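PDB 3TC9: IPT/TIG domain-containing protein from Bacteroides thetaiotaomicron, which is of unknown function but probably acts as an auxiliary nutrient-binding protein, with an immunoglobulin-like domain and a six-bladed beta-propeller. Local coordinates for residues V70-L82 / N94-K106. Numbering follows the deposited sequence.
Sequences VVPAKAYDGDIKL and NTEANEKFVYQKK
The ring of Tyr103 swings in among Val71, Ala75 and Tyr76 because its chi1 of -160° sets CG opposite the backbone N. At Tyr76 a chi1 of -49° places CG opposite the carbonyl carbon and brings the ring edge to the face of the Tyr103 ring. This is a T-shaped pair, planes at 81°, centroids 5.3 Å apart. Lys105 runs across the Tyr76 ring, its CE over the ring centre, and NZ makes a cation-pi contact 4.1 Å from the Tyr76 centroid. Val71 CG1 packs 3.6 Å from Tyr103 CE2, while Val71 CG2 lies over the face of Phe101. The hydroxyls of Tyr76 and Tyr103 bond to Glu430 O and Glu429 OE1, so the C-terminal end joins this cluster. With an alanine at Tyr103, the edge of Tyr76 would probably lose its aromatic face and Glu429 its hydroxyl partner.

The segments belong to the immunoglobulin-like IPT/TIG domain. Strands 80-85 and 91-96 form an antiparallel hairpin at one side of its sheet. Leu82 and Thr95 are a hydrogen-bonded pair, and Ala97 N donates to Ile80 O at 2.9 Å. Lys81 and Glu96 run alongside each other; Lys81 NZ and Glu96 OE1 form a salt bridge at 3.2 Å, with a weak hydrogen bond within it. Farther along, Phe101 N donates to Gly78 O at 2.7 Å. One water links Tyr76 O, Phe101 O and Tyr103 N; another links Ile80 N with Ala97 O and Glu99 O.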
ATOM      1  N   VAL B  70       8.042 -30.671  -9.225  1.00 36.45           N
ATOM      2  CA  VAL B  70       7.860 -29.253  -9.559  1.00 35.38           C
ATOM      3  C   VAL B  70       6.671 -28.727  -8.770  1.00 38.89           C
ATOM      4  O   VAL B  70       5.606 -29.346  -8.801  1.00 38.33           O
ATOM      5  CB  VAL B  70       7.703 -29.069 -11.098  1.00 38.00           C
ATOM      6  CG1 VAL B  70       7.567 -27.591 -11.479  1.00 36.38           C
ATOM      7  CG2 VAL B  70       8.886 -29.693 -11.838  1.00 37.93           C
ATOM      8  N   VAL B  71       6.875 -27.628  -8.003  1.00 34.01           N
ATOM      9  CA  VAL B  71       5.813 -27.051  -7.175  1.00 33.39           C
ATOM     10  C   VAL B  71       4.678 -26.550  -8.098  1.00 39.94           C
ATOM     11  O   VAL B  71       4.926 -25.755  -8.996  1.00 38.93           O
ATOM     12  CB  VAL B  71       6.326 -25.963  -6.207  1.00 36.22           C
ATOM     13  CG1 VAL B  71       5.167 -25.208  -5.560  1.00 35.29           C
ATOM     14  CG2 VAL B  71       7.217 -26.592  -5.143  1.00 36.17           C
ATOM     15  N   PRO B  72       3.452 -27.092  -7.978  1.00 39.12           N
ATOM     16  CA  PRO B  72       2.381 -26.642  -8.891  1.00 38.90           C
ATOM     17  C   PRO B  72       1.729 -25.325  -8.428  1.00 41.49           C
ATOM     18  O   PRO B  72       1.984 -24.854  -7.314  1.00 38.31           O
ATOM     19  CB  PRO B  72       1.366 -27.801  -8.800  1.00 39.65           C
ATOM     20  CG  PRO B  72       1.479 -28.233  -7.347  1.00 43.53           C
ATOM     21  CD  PRO B  72       2.946 -28.084  -6.994  1.00 39.71           C
ATOM     22  N   ALA B  73       0.809 -24.793  -9.262  1.00 38.44           N
ATOM     23  CA  ALA B  73      -0.015 -23.645  -8.918  1.00 38.63           C
ATOM     24  C   ALA B  73      -1.000 -24.041  -7.826  1.00 40.85           C
ATOM     25  O   ALA B  73      -1.454 -25.187  -7.826  1.00 39.98           O
ATOM     26  CB  ALA B  73      -0.782 -23.181 -10.150  1.00 39.72           C
ATOM     27  N   LYS B  74      -1.352 -23.095  -6.917  1.00 36.72           N
ATOM     28  CA  LYS B  74      -2.337 -23.228  -5.839  1.00 36.16           C
ATOM     29  C   LYS B  74      -1.853 -24.130  -4.678  1.00 42.06           C
ATOM     30  O   LYS B  74      -2.665 -24.565  -3.846  1.00 42.91           O
ATOM     31  CB  LYS B  74      -3.682 -23.728  -6.404  1.00 38.72           C
ATOM     32  CG  LYS B  74      -4.273 -22.825  -7.469  1.00 49.66           C
ATOM     33  CD  LYS B  74      -5.358 -23.534  -8.266  1.00 54.20           C
ATOM     34  CE  LYS B  74      -6.213 -22.560  -9.060  1.00 60.66           C
ATOM     35  NZ  LYS B  74      -5.529 -22.023 -10.275  1.00 59.87           N
ATOM     36  N   ALA B  75      -0.527 -24.347  -4.566  1.00 38.60           N
ATOM     37  CA  ALA B  75       0.074 -25.179  -3.517  1.00 37.40           C
ATOM     38  C   ALA B  75       0.365 -24.352  -2.245  1.00 41.52           C
ATOM     39  O   ALA B  75       1.280 -24.695  -1.493  1.00 42.40           O
ATOM     40  CB  ALA B  75       1.357 -25.810  -4.054  1.00 37.36           C
ATOM     41  N   TYR B  76      -0.461 -23.314  -1.977  1.00 37.23           N
ATOM     42  CA  TYR B  76      -0.332 -22.283  -0.935  1.00 37.32           C
ATOM     43  C   TYR B  76      -0.028 -22.819   0.473  1.00 43.51           C
ATOM     44  O   TYR B  76       0.859 -22.254   1.117  1.00 44.59           O
ATOM     45  CB  TYR B  76      -1.567 -21.333  -0.885  1.00 37.58           C
ATOM     46  CG  TYR B  76      -1.991 -20.773  -2.233  1.00 36.44           C
ATOM     47  CD1 TYR B  76      -1.046 -20.385  -3.180  1.00 36.92           C
ATOM     48  CD2 TYR B  76      -3.336 -20.592  -2.547  1.00 36.97           C
ATOM     49  CE1 TYR B  76      -1.427 -19.920  -4.440  1.00 35.58           C
ATOM     50  CE2 TYR B  76      -3.733 -20.135  -3.808  1.00 37.50           C
ATOM     51  CZ  TYR B  76      -2.772 -19.780  -4.742  1.00 42.77           C
ATOM     52  OH  TYR B  76      -3.134 -19.331  -5.985  1.00 45.93           O
ATOM     53  N   ASP B  77      -0.710 -23.890   0.939  1.00 41.12           N
ATOM     54  CA  ASP B  77      -0.481 -24.472   2.277  1.00 42.11           C
ATOM     55  C   ASP B  77       0.929 -25.058   2.458  1.00 45.22           C
ATOM     56  O   ASP B  77       1.404 -25.152   3.590  1.00 47.77           O
ATOM     57  CB  ASP B  77      -1.520 -25.573   2.595  1.00 45.31           C
ATOM     58  CG  ASP B  77      -2.970 -25.122   2.496  1.00 69.88           C
ATOM     59  OD1 ASP B  77      -3.255 -23.937   2.824  1.00 71.43           O
ATOM     60  OD2 ASP B  77      -3.827 -25.955   2.114  1.00 82.41           O
ATOM     61  N   GLY B  78       1.553 -25.493   1.368  1.00 38.83           N
ATOM     62  CA  GLY B  78       2.893 -26.055   1.412  1.00 38.44           C
ATOM     63  C   GLY B  78       3.050 -27.398   2.108  1.00 40.86           C
ATOM     64  O   GLY B  78       4.179 -27.858   2.253  1.00 39.59           O
ATOM     65  N   ASP B  79       1.942 -28.046   2.561  1.00 38.82           N
ATOM     66  CA  ASP B  79       2.031 -29.379   3.189  1.00 39.35           C
ATOM     67  C   ASP B  79       2.373 -30.404   2.097  1.00 38.53           C
ATOM     68  O   ASP B  79       1.749 -30.395   1.043  1.00 39.18           O
ATOM     69  CB  ASP B  79       0.761 -29.769   3.986  1.00 42.93           C
ATOM     70  CG  ASP B  79      -0.528 -29.903   3.194  1.00 69.15           C
ATOM     71  OD1 ASP B  79      -1.034 -28.858   2.694  1.00 72.21           O
ATOM     72  OD2 ASP B  79      -1.073 -31.043   3.127  1.00 78.67           O
ATOM     73  N   ILE B  80       3.417 -31.208   2.319  1.00 32.64           N
ATOM     74  CA  ILE B  80       3.930 -32.188   1.356  1.00 32.04           C
ATOM     75  C   ILE B  80       3.567 -33.631   1.743  1.00 36.69           C
ATOM     76  O   ILE B  80       3.983 -34.126   2.799  1.00 37.17           O
ATOM     77  CB  ILE B  80       5.475 -32.045   1.161  1.00 34.68           C
ATOM     78  CG1 ILE B  80       5.847 -30.633   0.682  1.00 33.73           C
ATOM     79  CG2 ILE B  80       6.025 -33.124   0.208  1.00 34.57           C
ATOM     80  CD1 ILE B  80       7.169 -30.249   1.008  1.00 43.22           C
ATOM     81  N   LYS B  81       2.841 -34.310   0.836  1.00 31.89           N
ATOM     82  CA  LYS B  81       2.450 -35.713   0.957  1.00 32.57           C
ATOM     83  C   LYS B  81       3.059 -36.493  -0.188  1.00 35.25           C
ATOM     84  O   LYS B  81       3.197 -35.954  -1.280  1.00 33.83           O
ATOM     85  CB  LYS B  81       0.920 -35.869   0.951  1.00 35.43           C
ATOM     86  CG  LYS B  81       0.215 -35.195   2.129  1.00 39.80           C
ATOM     87  CD  LYS B  81      -1.262 -35.528   2.096  1.00 46.59           C
ATOM     88  CE  LYS B  81      -2.059 -34.801   3.153  1.00 65.13           C
ATOM     89  NZ  LYS B  81      -1.751 -35.259   4.530  1.00 74.48           N
ATOM     90  N   LEU B  82       3.477 -37.725   0.068  1.00 32.32           N
ATOM     91  CA  LEU B  82       4.043 -38.624  -0.944  1.00 32.96           C
ATOM     92  C   LEU B  82       3.384 -40.014  -0.820  1.00 35.80           C
ATOM     93  O   LEU B  82       3.243 -40.543   0.284  1.00 32.45           O
ATOM     94  CB  LEU B  82       5.581 -38.734  -0.821  1.00 33.65           C
ATOM     95  CG  LEU B  82       6.310 -39.663  -1.811  1.00 38.67           C
ATOM     96  CD1 LEU B  82       7.718 -39.217  -2.008  1.00 39.39           C
ATOM     97  CD2 LEU B  82       6.355 -41.103  -1.307  1.00 40.08           C
ATOM     98  N   ASN B  94       2.174 -44.600   2.092  1.00 36.18           N
ATOM     99  CA  ASN B  94       1.972 -43.183   2.313  1.00 35.29           C
ATOM    100  C   ASN B  94       2.937 -42.578   3.354  1.00 39.84           C
ATOM    101  O   ASN B  94       3.182 -43.172   4.416  1.00 38.48           O
ATOM    102  CB  ASN B  94       0.539 -42.963   2.795  1.00 36.03           C
ATOM    103  CG  ASN B  94      -0.499 -43.069   1.716  1.00 59.86           C
ATOM    104  OD1 ASN B  94      -0.909 -42.075   1.128  1.00 55.21           O
ATOM    105  ND2 ASN B  94      -1.001 -44.266   1.483  1.00 55.30           N
ATOM    106  N   THR B  95       3.420 -41.352   3.073  1.00 36.21           N
ATOM    107  CA  THR B  95       4.253 -40.596   4.008  1.00 36.35           C
ATOM    108  C   THR B  95       3.942 -39.098   3.867  1.00 36.66           C
ATOM    109  O   THR B  95       3.188 -38.687   2.988  1.00 33.46           O
ATOM    110  CB  THR B  95       5.768 -40.945   3.863  1.00 44.27           C
ATOM    111  OG1 THR B  95       6.484 -40.403   4.968  1.00 43.29           O
ATOM    112  CG2 THR B  95       6.386 -40.427   2.584  1.00 36.21           C
ATOM    113  N   GLU B  96       4.485 -38.307   4.771  1.00 37.12           N
ATOM    114  CA  GLU B  96       4.291 -36.868   4.819  1.00 37.91           C
ATOM    115  C   GLU B  96       5.567 -36.203   5.327  1.00 41.13           C
ATOM    116  O   GLU B  96       6.300 -36.799   6.133  1.00 40.63           O
ATOM    117  CB  GLU B  96       3.108 -36.583   5.767  1.00 40.84           C
ATOM    118  CG  GLU B  96       2.380 -35.274   5.502  1.00 65.72           C
ATOM    119  CD  GLU B  96       1.109 -35.044   6.303  1.00100.37           C
ATOM    120  OE1 GLU B  96       0.436 -36.033   6.693  1.00 75.88           O
ATOM    121  OE2 GLU B  96       0.765 -33.853   6.494  1.00104.08           O
ATOM    122  N   ALA B  97       5.834 -34.976   4.875  1.00 37.66           N
ATOM    123  CA  ALA B  97       6.978 -34.200   5.360  1.00 38.31           C
ATOM    124  C   ALA B  97       6.626 -33.539   6.707  1.00 45.57           C
ATOM    125  O   ALA B  97       5.455 -33.219   6.935  1.00 45.96           O
ATOM    126  CB  ALA B  97       7.361 -33.146   4.339  1.00 38.54           C
ATOM    127  N   ASN B  98       7.620 -33.336   7.601  1.00 43.41           N
ATOM    128  CA  ASN B  98       7.355 -32.691   8.894  1.00 44.77           C
ATOM    129  C   ASN B  98       7.184 -31.177   8.784  1.00 47.47           C
ATOM    130  O   ASN B  98       6.507 -30.563   9.607  1.00 46.28           O
ATOM    131  CB  ASN B  98       8.467 -32.968   9.887  1.00 51.11           C
ATOM    132  CG  ASN B  98       8.474 -34.364  10.392  1.00 81.78           C
ATOM    133  OD1 ASN B  98       9.481 -35.063  10.272  1.00 82.21           O
ATOM    134  ND2 ASN B  98       7.351 -34.799  10.950  1.00 76.19           N
ATOM    135  N   GLU B  99       7.845 -30.575   7.809  1.00 43.52           N
ATOM    136  CA  GLU B  99       7.798 -29.136   7.585  1.00 42.53           C
ATOM    137  C   GLU B  99       6.978 -28.810   6.346  1.00 42.69           C
ATOM    138  O   GLU B  99       6.909 -29.592   5.402  1.00 41.61           O
ATOM    139  CB  GLU B  99       9.216 -28.574   7.416  1.00 44.43           C
ATOM    140  CG  GLU B  99      10.019 -28.458   8.688  1.00 59.86           C
ATOM    141  CD  GLU B  99      11.151 -27.463   8.570  1.00 92.55           C
ATOM    142  OE1 GLU B  99      12.240 -27.874   8.113  1.00 87.17           O
ATOM    143  OE2 GLU B  99      10.946 -26.272   8.899  1.00 91.73           O
ATOM    144  N   LYS B 100       6.382 -27.641   6.340  1.00 39.00           N
ATOM    145  CA  LYS B 100       5.616 -27.123   5.215  1.00 37.99           C
ATOM    146  C   LYS B 100       6.521 -26.278   4.325  1.00 40.70           C
ATOM    147  O   LYS B 100       7.416 -25.604   4.836  1.00 40.96           O
ATOM    148  CB  LYS B 100       4.437 -26.273   5.729  1.00 41.09           C
ATOM    149  CG  LYS B 100       3.333 -27.069   6.399  1.00 46.13           C
ATOM    150  CD  LYS B 100       2.196 -26.127   6.819  1.00 60.14           C
ATOM    151  CE  LYS B 100       1.031 -26.856   7.463  1.00 76.00           C
ATOM    152  NZ  LYS B 100      -0.012 -27.260   6.473  1.00 85.54           N
ATOM    153  N   PHE B 101       6.303 -26.323   3.002  1.00 36.98           N
ATOM    154  CA  PHE B 101       7.019 -25.498   2.023  1.00 35.69           C
ATOM    155  C   PHE B 101       6.435 -24.058   2.084  1.00 38.47           C
ATOM    156  O   PHE B 101       5.212 -23.901   2.212  1.00 37.68           O
ATOM    157  CB  PHE B 101       6.875 -26.121   0.619  1.00 36.02           C
ATOM    158  CG  PHE B 101       7.347 -25.275  -0.535  1.00 35.58           C
ATOM    159  CD1 PHE B 101       8.693 -25.225  -0.878  1.00 37.83           C
ATOM    160  CD2 PHE B 101       6.443 -24.525  -1.285  1.00 35.44           C
ATOM    161  CE1 PHE B 101       9.128 -24.430  -1.948  1.00 36.74           C
ATOM    162  CE2 PHE B 101       6.873 -23.756  -2.364  1.00 35.82           C
ATOM    163  CZ  PHE B 101       8.205 -23.720  -2.688  1.00 34.67           C
ATOM    164  N   VAL B 102       7.289 -23.029   1.986  1.00 33.27           N
ATOM    165  CA  VAL B 102       6.820 -21.636   2.088  1.00 33.83           C
ATOM    166  C   VAL B 102       6.606 -21.078   0.682  1.00 36.48           C
ATOM    167  O   VAL B 102       7.548 -20.868  -0.080  1.00 38.25           O
ATOM    168  CB  VAL B 102       7.734 -20.762   3.005  1.00 38.76           C
ATOM    169  CG1 VAL B 102       7.187 -19.334   3.150  1.00 38.49           C
ATOM    170  CG2 VAL B 102       7.862 -21.410   4.384  1.00 38.92           C
ATOM    171  N   TYR B 103       5.332 -20.930   0.321  1.00 33.90           N
ATOM    172  CA  TYR B 103       4.906 -20.492  -1.010  1.00 33.41           C
ATOM    173  C   TYR B 103       4.758 -18.968  -1.045  1.00 39.84           C
ATOM    174  O   TYR B 103       4.099 -18.341  -0.197  1.00 40.23           O
ATOM    175  CB  TYR B 103       3.565 -21.156  -1.387  1.00 33.51           C
ATOM    176  CG  TYR B 103       3.217 -21.184  -2.861  1.00 34.70           C
ATOM    177  CD1 TYR B 103       2.693 -20.059  -3.498  1.00 36.41           C
ATOM    178  CD2 TYR B 103       3.304 -22.368  -3.593  1.00 35.54           C
ATOM    179  CE1 TYR B 103       2.355 -20.087  -4.850  1.00 38.24           C
ATOM    180  CE2 TYR B 103       2.930 -22.417  -4.934  1.00 35.46           C
ATOM    181  CZ  TYR B 103       2.452 -21.276  -5.558  1.00 42.68           C
ATOM    182  OH  TYR B 103       2.058 -21.346  -6.868  1.00 35.09           O
ATOM    183  N   GLN B 104       5.374 -18.403  -2.053  1.00 36.06           N
ATOM    184  CA  GLN B 104       5.323 -16.990  -2.350  1.00 35.45           C
ATOM    185  C   GLN B 104       4.553 -16.830  -3.668  1.00 38.55           C
ATOM    186  O   GLN B 104       5.028 -17.293  -4.709  1.00 38.29           O
ATOM    187  CB  GLN B 104       6.764 -16.407  -2.419  1.00 36.71           C
ATOM    188  CG  GLN B 104       6.888 -14.977  -3.003  1.00 39.87           C
ATOM    189  CD  GLN B 104       6.304 -13.858  -2.164  1.00 53.57           C
ATOM    190  OE1 GLN B 104       6.610 -13.698  -0.969  1.00 56.67           O
ATOM    191  NE2 GLN B 104       5.468 -13.030  -2.782  1.00 45.00           N
ATOM    192  N   LYS B 105       3.356 -16.211  -3.613  1.00 34.30           N
ATOM    193  CA  LYS B 105       2.547 -15.946  -4.797  1.00 34.14           C
ATOM    194  C   LYS B 105       3.195 -14.866  -5.701  1.00 39.88           C
ATOM    195  O   LYS B 105       3.883 -13.945  -5.230  1.00 37.55           O
ATOM    196  CB  LYS B 105       1.139 -15.464  -4.420  1.00 37.14           C
ATOM    197  CG  LYS B 105       0.231 -16.448  -3.725  1.00 35.69           C
ATOM    198  CD  LYS B 105      -1.073 -15.733  -3.336  1.00 45.31           C
ATOM    199  CE  LYS B 105      -2.083 -16.601  -2.620  1.00 49.71           C
ATOM    200  NZ  LYS B 105      -1.636 -16.936  -1.240  1.00 72.23           N
ATOM    201  N   LYS B 106       2.926 -14.970  -7.008  1.00 36.98           N
ATOM    202  CA  LYS B 106       3.405 -13.994  -7.976  1.00 36.08           C
ATOM    203  C   LYS B 106       2.243 -13.567  -8.868  1.00 38.62           C
ATOM    204  O   LYS B 106       1.151 -14.124  -8.804  1.00 37.99           O
ATOM    205  CB  LYS B 106       4.595 -14.528  -8.796  1.00 37.25           C
ATOM    206  CG  LYS B 106       4.259 -15.654  -9.758  1.00 46.99           C
ATOM    207  CD  LYS B 106       5.488 -15.984 -10.550  1.00 49.74           C
ATOM    208  CE  LYS B 106       5.173 -16.868 -11.704  1.00 49.59           C
ATOM    209  NZ  LYS B 106       6.431 -17.362 -12.315  1.00 63.68           N
TER
HETATM  210  O   HOH W   1       3.465 -21.751   2.228  1.00 39.31           O
HETATM  211  O   HOH W   2       4.689 -30.985   4.693  1.00 36.12           O